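PDB 4J10: secreted protein ESXB from Bacillus anthracis, which has no established function but belongs to the WXG100 (EsxAB) family of small helical proteins and is probably exported through an ESX-type (type VII) secretion system. Local coordinates for residues A5-K8 and E12-E15; G26-Q31 and Q66-I71. All coordinates share one frame; numbering follows the deposited sequence.

Contact 1: residues A5-K8 and E12-E15; sequences AEIK and EELE
The carboxylate of E13 carries the I7 methyl CG2 on one of its faces: CG2 stands almost directly above OE2, 3.3 Å from it, and 3.8 Å from E13 CD. The other oxygen, OE1, has its own partner: it forms a salt bridge with NE of R16, one turn further along helix 11-41. On the side where the methyl sits, the carbonyl of K8 comes up against the aliphatic part of the same side chain, with K8 O 3.7 Å from E13 CG. The bend at the second torsion of E13 (chi2 -64°) brings the carboxylate back beside the loop, and the third (chi3 -12°) turns a face of it to the methyl. I7 answers with its short branch; CG2 lies anti to the backbone N, while CG1 and CD1 lead off elsewhere, and the two side chains cross at about a right angle. K8 contributes backbone, its CB being directed away from the helix, and its side chain packs on Q45 of the second subunit. At the start of the helix, the amide N of E13 is hydrogen-bonded to T10 OG1. No hydrogen bond or salt bridge joins 5-8 to 12-15, and only 87 Å² is buried between them; the loop therefore rests on E13 by van der Waals contact, while the charge of that residue is probably balanced chiefly by R16.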
ATOM      1  N   ALA A   5      13.694  -4.064 -27.950  1.00 46.43           N
ATOM      2  CA  ALA A   5      12.784  -5.197 -28.021  1.00 39.53           C
ATOM      3  C   ALA A   5      12.101  -5.403 -26.675  1.00 38.79           C
ATOM      4  O   ALA A   5      12.646  -5.026 -25.633  1.00 42.09           O
ATOM      5  CB  ALA A   5      13.532  -6.458 -28.440  1.00 43.92           C
ATOM      6  N   GLU A   6      10.907  -5.994 -26.698  1.00 33.48           N
ATOM      7  CA  GLU A   6      10.216  -6.374 -25.470  1.00 32.09           C
ATOM      8  C   GLU A   6      11.098  -7.326 -24.668  1.00 29.41           C
ATOM      9  O   GLU A   6      11.745  -8.201 -25.239  1.00 26.14           O
ATOM     10  CB  GLU A   6       8.884  -7.054 -25.795  1.00 35.43           C
ATOM     11  CG  GLU A   6       7.864  -6.131 -26.444  1.00 47.43           C
ATOM     12  CD  GLU A   6       6.552  -6.101 -25.685  1.00 56.86           C
ATOM     13  OE1 GLU A   6       6.003  -4.997 -25.486  1.00 61.22           O
ATOM     14  OE2 GLU A   6       6.069  -7.184 -25.294  1.00 63.07           O
ATOM     15  N   ILE A   7      11.143  -7.150 -23.353  1.00 23.64           N
ATOM     16  CA  ILE A   7      12.019  -7.968 -22.528  1.00 21.93           C
ATOM     17  C   ILE A   7      11.435  -9.364 -22.355  1.00 22.29           C
ATOM     18  O   ILE A   7      10.306  -9.527 -21.890  1.00 23.94           O
ATOM     19  CB  ILE A   7      12.267  -7.335 -21.142  1.00 21.34           C
ATOM     20  CG1 ILE A   7      12.720  -5.879 -21.279  1.00 22.75           C
ATOM     21  CG2 ILE A   7      13.252  -8.181 -20.337  1.00 23.65           C
ATOM     22  CD1 ILE A   7      13.968  -5.684 -22.121  1.00 23.89           C
ATOM     23  N   LYS A   8      12.203 -10.380 -22.729  1.00 20.80           N
ATOM     24  CA  LYS A   8      11.723 -11.755 -22.632  1.00 20.44           C
ATOM     25  C   LYS A   8      11.755 -12.264 -21.200  1.00 20.61           C
ATOM     26  O   LYS A   8      12.658 -11.950 -20.429  1.00 22.17           O
ATOM     27  CB  LYS A   8      12.540 -12.679 -23.532  1.00 23.03           C
ATOM     28  CG  LYS A   8      12.349 -12.437 -25.026  1.00 26.12           C
ATOM     29  CD  LYS A   8      13.215 -13.392 -25.855  1.00 27.92           C
ATOM     30  CE  LYS A   8      13.144 -13.080 -27.337  1.00 30.17           C
ATOM     31  NZ  LYS A   8      14.148 -13.865 -28.104  1.00 42.64           N
ATOM     32  N   GLU A  12      15.301 -14.923 -13.914  1.00 20.92           N
ATOM     33  CA  GLU A  12      15.828 -13.696 -13.329  1.00 18.66           C
ATOM     34  C   GLU A  12      14.808 -12.563 -13.389  1.00 17.85           C
ATOM     35  O   GLU A  12      14.678 -11.783 -12.441  1.00 18.19           O
ATOM     36  CB  GLU A  12      17.136 -13.298 -14.019  1.00 21.65           C
ATOM     37  CG  GLU A  12      18.278 -14.290 -13.798  1.00 26.42           C
ATOM     38  CD  GLU A  12      18.311 -15.430 -14.817  1.00 33.07           C
ATOM     39  OE1 GLU A  12      17.366 -15.568 -15.618  1.00 27.77           O
ATOM     40  OE2 GLU A  12      19.303 -16.190 -14.825  1.00 44.78           O
ATOM     41  N   GLU A  13      14.078 -12.459 -14.500  1.00 17.54           N
ATOM     42  CA  GLU A  13      13.066 -11.405 -14.608  1.00 16.95           C
ATOM     43  C   GLU A  13      11.931 -11.653 -13.613  1.00 16.08           C
ATOM     44  O   GLU A  13      11.435 -10.727 -12.962  1.00 17.70           O
ATOM     45  CB  GLU A  13      12.495 -11.307 -16.023  1.00 18.15           C
ATOM     46  CG  GLU A  13      13.413 -10.680 -17.046  1.00 17.98           C
ATOM     47  CD  GLU A  13      13.724  -9.236 -16.757  1.00 21.61           C
ATOM     48  OE1 GLU A  13      13.060  -8.625 -15.886  1.00 23.39           O
ATOM     49  OE2 GLU A  13      14.648  -8.699 -17.407  1.00 21.74           O
ATOM     50  N   LEU A  14      11.507 -12.905 -13.502  1.00 17.28           N
ATOM     51  CA  LEU A  14      10.445 -13.234 -12.568  1.00 17.87           C
ATOM     52  C   LEU A  14      10.879 -12.975 -11.129  1.00 17.01           C
ATOM     53  O   LEU A  14      10.094 -12.494 -10.313  1.00 17.88           O
ATOM     54  CB  LEU A  14      10.008 -14.684 -12.746  1.00 19.90           C
ATOM     55  CG  LEU A  14       9.338 -14.953 -14.093  1.00 19.29           C
ATOM     56  CD1 LEU A  14       9.102 -16.431 -14.304  1.00 23.49           C
ATOM     57  CD2 LEU A  14       8.014 -14.205 -14.144  1.00 27.05           C
ATOM     58  N   GLU A  15      12.138 -13.282 -10.829  1.00 18.19           N
ATOM     59  CA  GLU A  15      12.658 -13.030  -9.484  1.00 17.39           C
ATOM     60  C   GLU A  15      12.792 -11.536  -9.190  1.00 16.59           C
ATOM     61  O   GLU A  15      12.550 -11.112  -8.058  1.00 17.23           O
ATOM     62  CB  GLU A  15      13.981 -13.776  -9.270  1.00 17.75           C
ATOM     63  CG  GLU A  15      13.768 -15.282  -9.164  1.00 20.48           C
ATOM     64  CD  GLU A  15      15.047 -16.081  -9.239  1.00 30.31           C
ATOM     65  OE1 GLU A  15      16.002 -15.624  -9.905  1.00 28.88           O
ATOM     66  OE2 GLU A  15      15.082 -17.190  -8.646  1.00 31.93           O
TER

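Contact 2: residues G26-Q31 and Q66-I71. With FMT (formic acid), chain C.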
ATOM      1  N   GLY A  26       6.955  -4.794   2.357  1.00 16.15           N
ATOM      2  CA  GLY A  26       7.699  -4.268   3.489  1.00 17.28           C
ATOM      3  C   GLY A  26       7.532  -2.770   3.643  1.00 16.83           C
ATOM      4  O   GLY A  26       7.448  -2.251   4.761  1.00 17.11           O
ATOM      5  N   GLU A  27       7.500  -2.053   2.520  1.00 15.07           N
ATOM      6  CA  GLU A  27       7.293  -0.600   2.569  1.00 15.13           C
ATOM      7  C   GLU A  27       5.891  -0.279   3.086  1.00 14.35           C
ATOM      8  O   GLU A  27       5.682   0.681   3.849  1.00 17.02           O
ATOM      9  CB  GLU A  27       7.529   0.022   1.185  1.00 17.87           C
ATOM     10  CG  GLU A  27       8.978   0.015   0.754  1.00 21.87           C
ATOM     11  CD  GLU A  27       9.179   0.684  -0.590  1.00 38.84           C
ATOM     12  OE1 GLU A  27       8.182   0.883  -1.313  1.00 45.16           O
ATOM     13  OE2 GLU A  27      10.337   1.004  -0.921  1.00 45.47           O
ATOM     14  N   ALA A  28       4.922  -1.098   2.702  1.00 15.86           N
ATOM     15  CA  ALA A  28       3.548  -0.905   3.155  1.00 16.57           C
ATOM     16  C   ALA A  28       3.454  -1.131   4.661  1.00 16.28           C
ATOM     17  O   ALA A  28       2.770  -0.392   5.372  1.00 16.30           O
ATOM     18  CB  ALA A  28       2.613  -1.858   2.417  1.00 17.12           C
ATOM     19  N   GLN A  29       4.117  -2.177   5.147  1.00 15.85           N
ATOM     20  CA  GLN A  29       4.174  -2.431   6.587  1.00 15.30           C
ATOM     21  C   GLN A  29       4.794  -1.258   7.338  1.00 16.22           C
ATOM     22  O   GLN A  29       4.286  -0.838   8.386  1.00 15.51           O
ATOM     23  CB  GLN A  29       4.943  -3.722   6.881  1.00 15.90           C
ATOM     24  CG  GLN A  29       5.027  -4.033   8.366  1.00 17.69           C
ATOM     25  CD  GLN A  29       3.686  -4.445   8.953  1.00 20.46           C
ATOM     26  OE1 GLN A  29       3.037  -3.674   9.693  1.00 25.59           O
ATOM     27  NE2 GLN A  29       3.262  -5.651   8.639  1.00 21.00           N
ATOM     28  N   SER A  30       5.890  -0.726   6.805  0.62 14.67           N
ATOM     29  CA  SER A  30       6.552   0.420   7.423  0.62 15.74           C
ATOM     30  C   SER A  30       5.623   1.622   7.474  0.62 16.64           C
ATOM     31  O   SER A  30       5.581   2.356   8.471  0.62 16.29           O
ATOM     32  CB  SER A  30       7.822   0.774   6.647  0.62 15.49           C
ATOM     33  OG  SER A  30       8.379   1.989   7.122  0.62 21.86           O
ATOM     34  N   GLN A  31       4.912   1.874   6.391  1.00 15.28           N
ATOM     35  CA  GLN A  31       3.962   2.970   6.328  1.00 14.33           C
ATOM     36  C   GLN A  31       2.844   2.861   7.380  1.00 15.70           C
ATOM     37  O   GLN A  31       2.563   3.803   8.057  1.00 15.87           O
ATOM     38  CB  GLN A  31       3.372   3.094   4.929  1.00 15.49           C
ATOM     39  CG  GLN A  31       2.404   4.266   4.774  1.00 16.18           C
ATOM     40  CD  GLN A  31       1.849   4.403   3.372  1.00 17.08           C
ATOM     41  OE1 GLN A  31       2.487   4.949   2.501  1.00 19.32           O
ATOM     42  NE2 GLN A  31       0.704   3.926   3.176  1.00 20.49           N
ATOM     43  N   GLN A  66      -4.008  -4.913   5.865  1.00 19.68           N
ATOM     44  CA  GLN A  66      -3.829  -6.306   6.250  1.00 18.22           C
ATOM     45  C   GLN A  66      -4.379  -7.283   5.217  1.00 20.56           C
ATOM     46  O   GLN A  66      -4.074  -8.466   5.268  1.00 20.39           O
ATOM     47  CB  GLN A  66      -4.416  -6.534   7.641  1.00 22.26           C
ATOM     48  CG  GLN A  66      -3.543  -5.922   8.733  1.00 27.07           C
ATOM     49  CD  GLN A  66      -4.146  -6.026  10.106  1.00 27.85           C
ATOM     50  OE1 GLN A  66      -5.350  -6.217  10.251  1.00 30.22           O
ATOM     51  NE2 GLN A  66      -3.311  -5.896  11.131  1.00 30.90           N
ATOM     52  N   GLN A  67      -5.177  -6.782   4.279  1.00 19.43           N
ATOM     53  CA  GLN A  67      -5.556  -7.550   3.096  1.00 22.25           C
ATOM     54  C   GLN A  67      -4.503  -7.380   1.995  1.00 19.81           C
ATOM     55  O   GLN A  67      -4.084  -8.342   1.354  1.00 21.58           O
ATOM     56  CB  GLN A  67      -6.925  -7.092   2.576  1.00 27.92           C
ATOM     57  CG  GLN A  67      -8.081  -7.330   3.537  1.00 28.34           C
ATOM     58  CD  GLN A  67      -8.327  -8.800   3.782  1.00 40.11           C
ATOM     59  OE1 GLN A  67      -8.472  -9.576   2.841  1.00 45.96           O
ATOM     60  NE2 GLN A  67      -8.362  -9.193   5.047  1.00 41.51           N
ATOM     61  N   TYR A  68      -4.062  -6.148   1.786  1.00 19.22           N
ATOM     62  CA  TYR A  68      -3.159  -5.801   0.702  1.00 18.34           C
ATOM     63  C   TYR A  68      -1.819  -6.515   0.780  1.00 19.39           C
ATOM     64  O   TYR A  68      -1.350  -7.102  -0.198  1.00 18.12           O
ATOM     65  CB  TYR A  68      -2.913  -4.298   0.761  1.00 17.26           C
ATOM     66  CG  TYR A  68      -1.990  -3.740  -0.291  1.00 16.49           C
ATOM     67  CD1 TYR A  68      -2.387  -3.649  -1.615  1.00 17.22           C
ATOM     68  CD2 TYR A  68      -0.740  -3.239   0.041  1.00 17.32           C
ATOM     69  CE1 TYR A  68      -1.560  -3.117  -2.571  1.00 16.34           C
ATOM     70  CE2 TYR A  68       0.092  -2.681  -0.914  1.00 17.79           C
ATOM     71  CZ  TYR A  68      -0.323  -2.619  -2.225  1.00 15.07           C
ATOM     72  OH  TYR A  68       0.508  -2.058  -3.164  1.00 18.07           O
ATOM     73  N   ILE A  69      -1.200  -6.450   1.949  1.00 16.79           N
ATOM     74  CA  ILE A  69       0.141  -6.976   2.138  1.00 16.73           C
ATOM     75  C   ILE A  69       0.241  -8.466   1.779  1.00 17.37           C
ATOM     76  O   ILE A  69       1.109  -8.832   0.968  1.00 17.10           O
ATOM     77  CB  ILE A  69       0.686  -6.630   3.550  1.00 16.03           C
ATOM     78  CG1 ILE A  69       0.959  -5.125   3.639  1.00 17.44           C
ATOM     79  CG2 ILE A  69       1.949  -7.411   3.859  1.00 20.30           C
ATOM     80  CD1 ILE A  69       1.337  -4.669   5.030  1.00 18.08           C
ATOM     81  N   PRO A  70      -0.653  -9.328   2.323  1.00 16.11           N
ATOM     82  CA  PRO A  70      -0.566 -10.746   1.915  1.00 15.82           C
ATOM     83  C   PRO A  70      -0.862 -11.001   0.442  1.00 18.83           C
ATOM     84  O   PRO A  70      -0.357 -11.983  -0.115  1.00 17.85           O
ATOM     85  CB  PRO A  70      -1.618 -11.454   2.788  1.00 18.89           C
ATOM     86  CG  PRO A  70      -1.933 -10.493   3.894  1.00 21.17           C
ATOM     87  CD  PRO A  70      -1.613  -9.105   3.424  1.00 16.24           C
ATOM     88  N   ILE A  71      -1.652 -10.141  -0.195  1.00 17.34           N
ATOM     89  CA  ILE A  71      -1.896 -10.307  -1.623  1.00 18.72           C
ATOM     90  C   ILE A  71      -0.591 -10.048  -2.381  1.00 16.27           C
ATOM     91  O   ILE A  71      -0.232 -10.810  -3.287  1.00 17.53           O
ATOM     92  CB  ILE A  71      -3.013  -9.374  -2.154  1.00 20.82           C
ATOM     93  CG1 ILE A  71      -4.367  -9.737  -1.532  1.00 21.61           C
ATOM     94  CG2 ILE A  71      -3.070  -9.439  -3.693  1.00 21.75           C
ATOM     95  CD1 ILE A  71      -5.408  -8.626  -1.688  1.00 26.13           C
TER
HETATM   96  C   FMT C 101       8.799   1.356  10.579  1.00 48.68           C
HETATM   97  O1  FMT C 101       8.505   0.260  11.060  1.00 45.64           O
HETATM   98  O2  FMT C 101       8.015   2.304  10.476  1.00 42.60           O
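In the antiparallel helical hairpin of this protein, A28 and I69 meet where helix 11-41 runs beside helix 48-90. A28 CB touches I69 CG1 at 3.9 Å, and the CD1 methyl beyond it reaches onto the neighbouring backbone, 3.7 Å from Q29 N, with the Q29 CB at its margin. I69 gets there by an extended chain: chi2 of 173° carries CD1 straight on from CG1 across the gap between the helices. Y68 approaches the same alanine with its ring edge, A28 CB lying near the ring plane and 4.3 Å from CE2. This two-helix arrangement is that of the WXG100 family; here the local axes come within 9.9 Å at a crossing angle of -160°, and the small A28 faces the larger I69 and Y68. Directly after I69 comes P70, whose N has no hydrogen to offer the preceding turn, and helix 48-90 is kinked there. Beyond the apolar patch, the Y68 hydroxyl is hydrogen-bonded to the side-chain amide of Q31 of the second subunit. A formic acid molecule, probably from the crystallisation liquor, lies beside S30 with its O2 3.4 Å from S30 OG; any hydrogen bond there is weak and doubtful, since the serine has two conformers.

In the fold
Helix 11-41 links the two contacts, which follow one another along the chain: contact 1 lies at its beginning and contact 2 towards its middle. Their centres are about 25 Å apart, and with nearest atoms about 13 Å from each other they do not touch. The centre of contact 1, a surface feature, is about 23 Å from the centre of the chain, whereas that of contact 2, which joins the two long helices, is about 3 Å from it. Both also border the second subunit: L14, in the segment 12-15, packs on W46 of that subunit, and Y68 of contact 2 packs on its M65. The formic acid belongs to the surroundings of contact 2 alone.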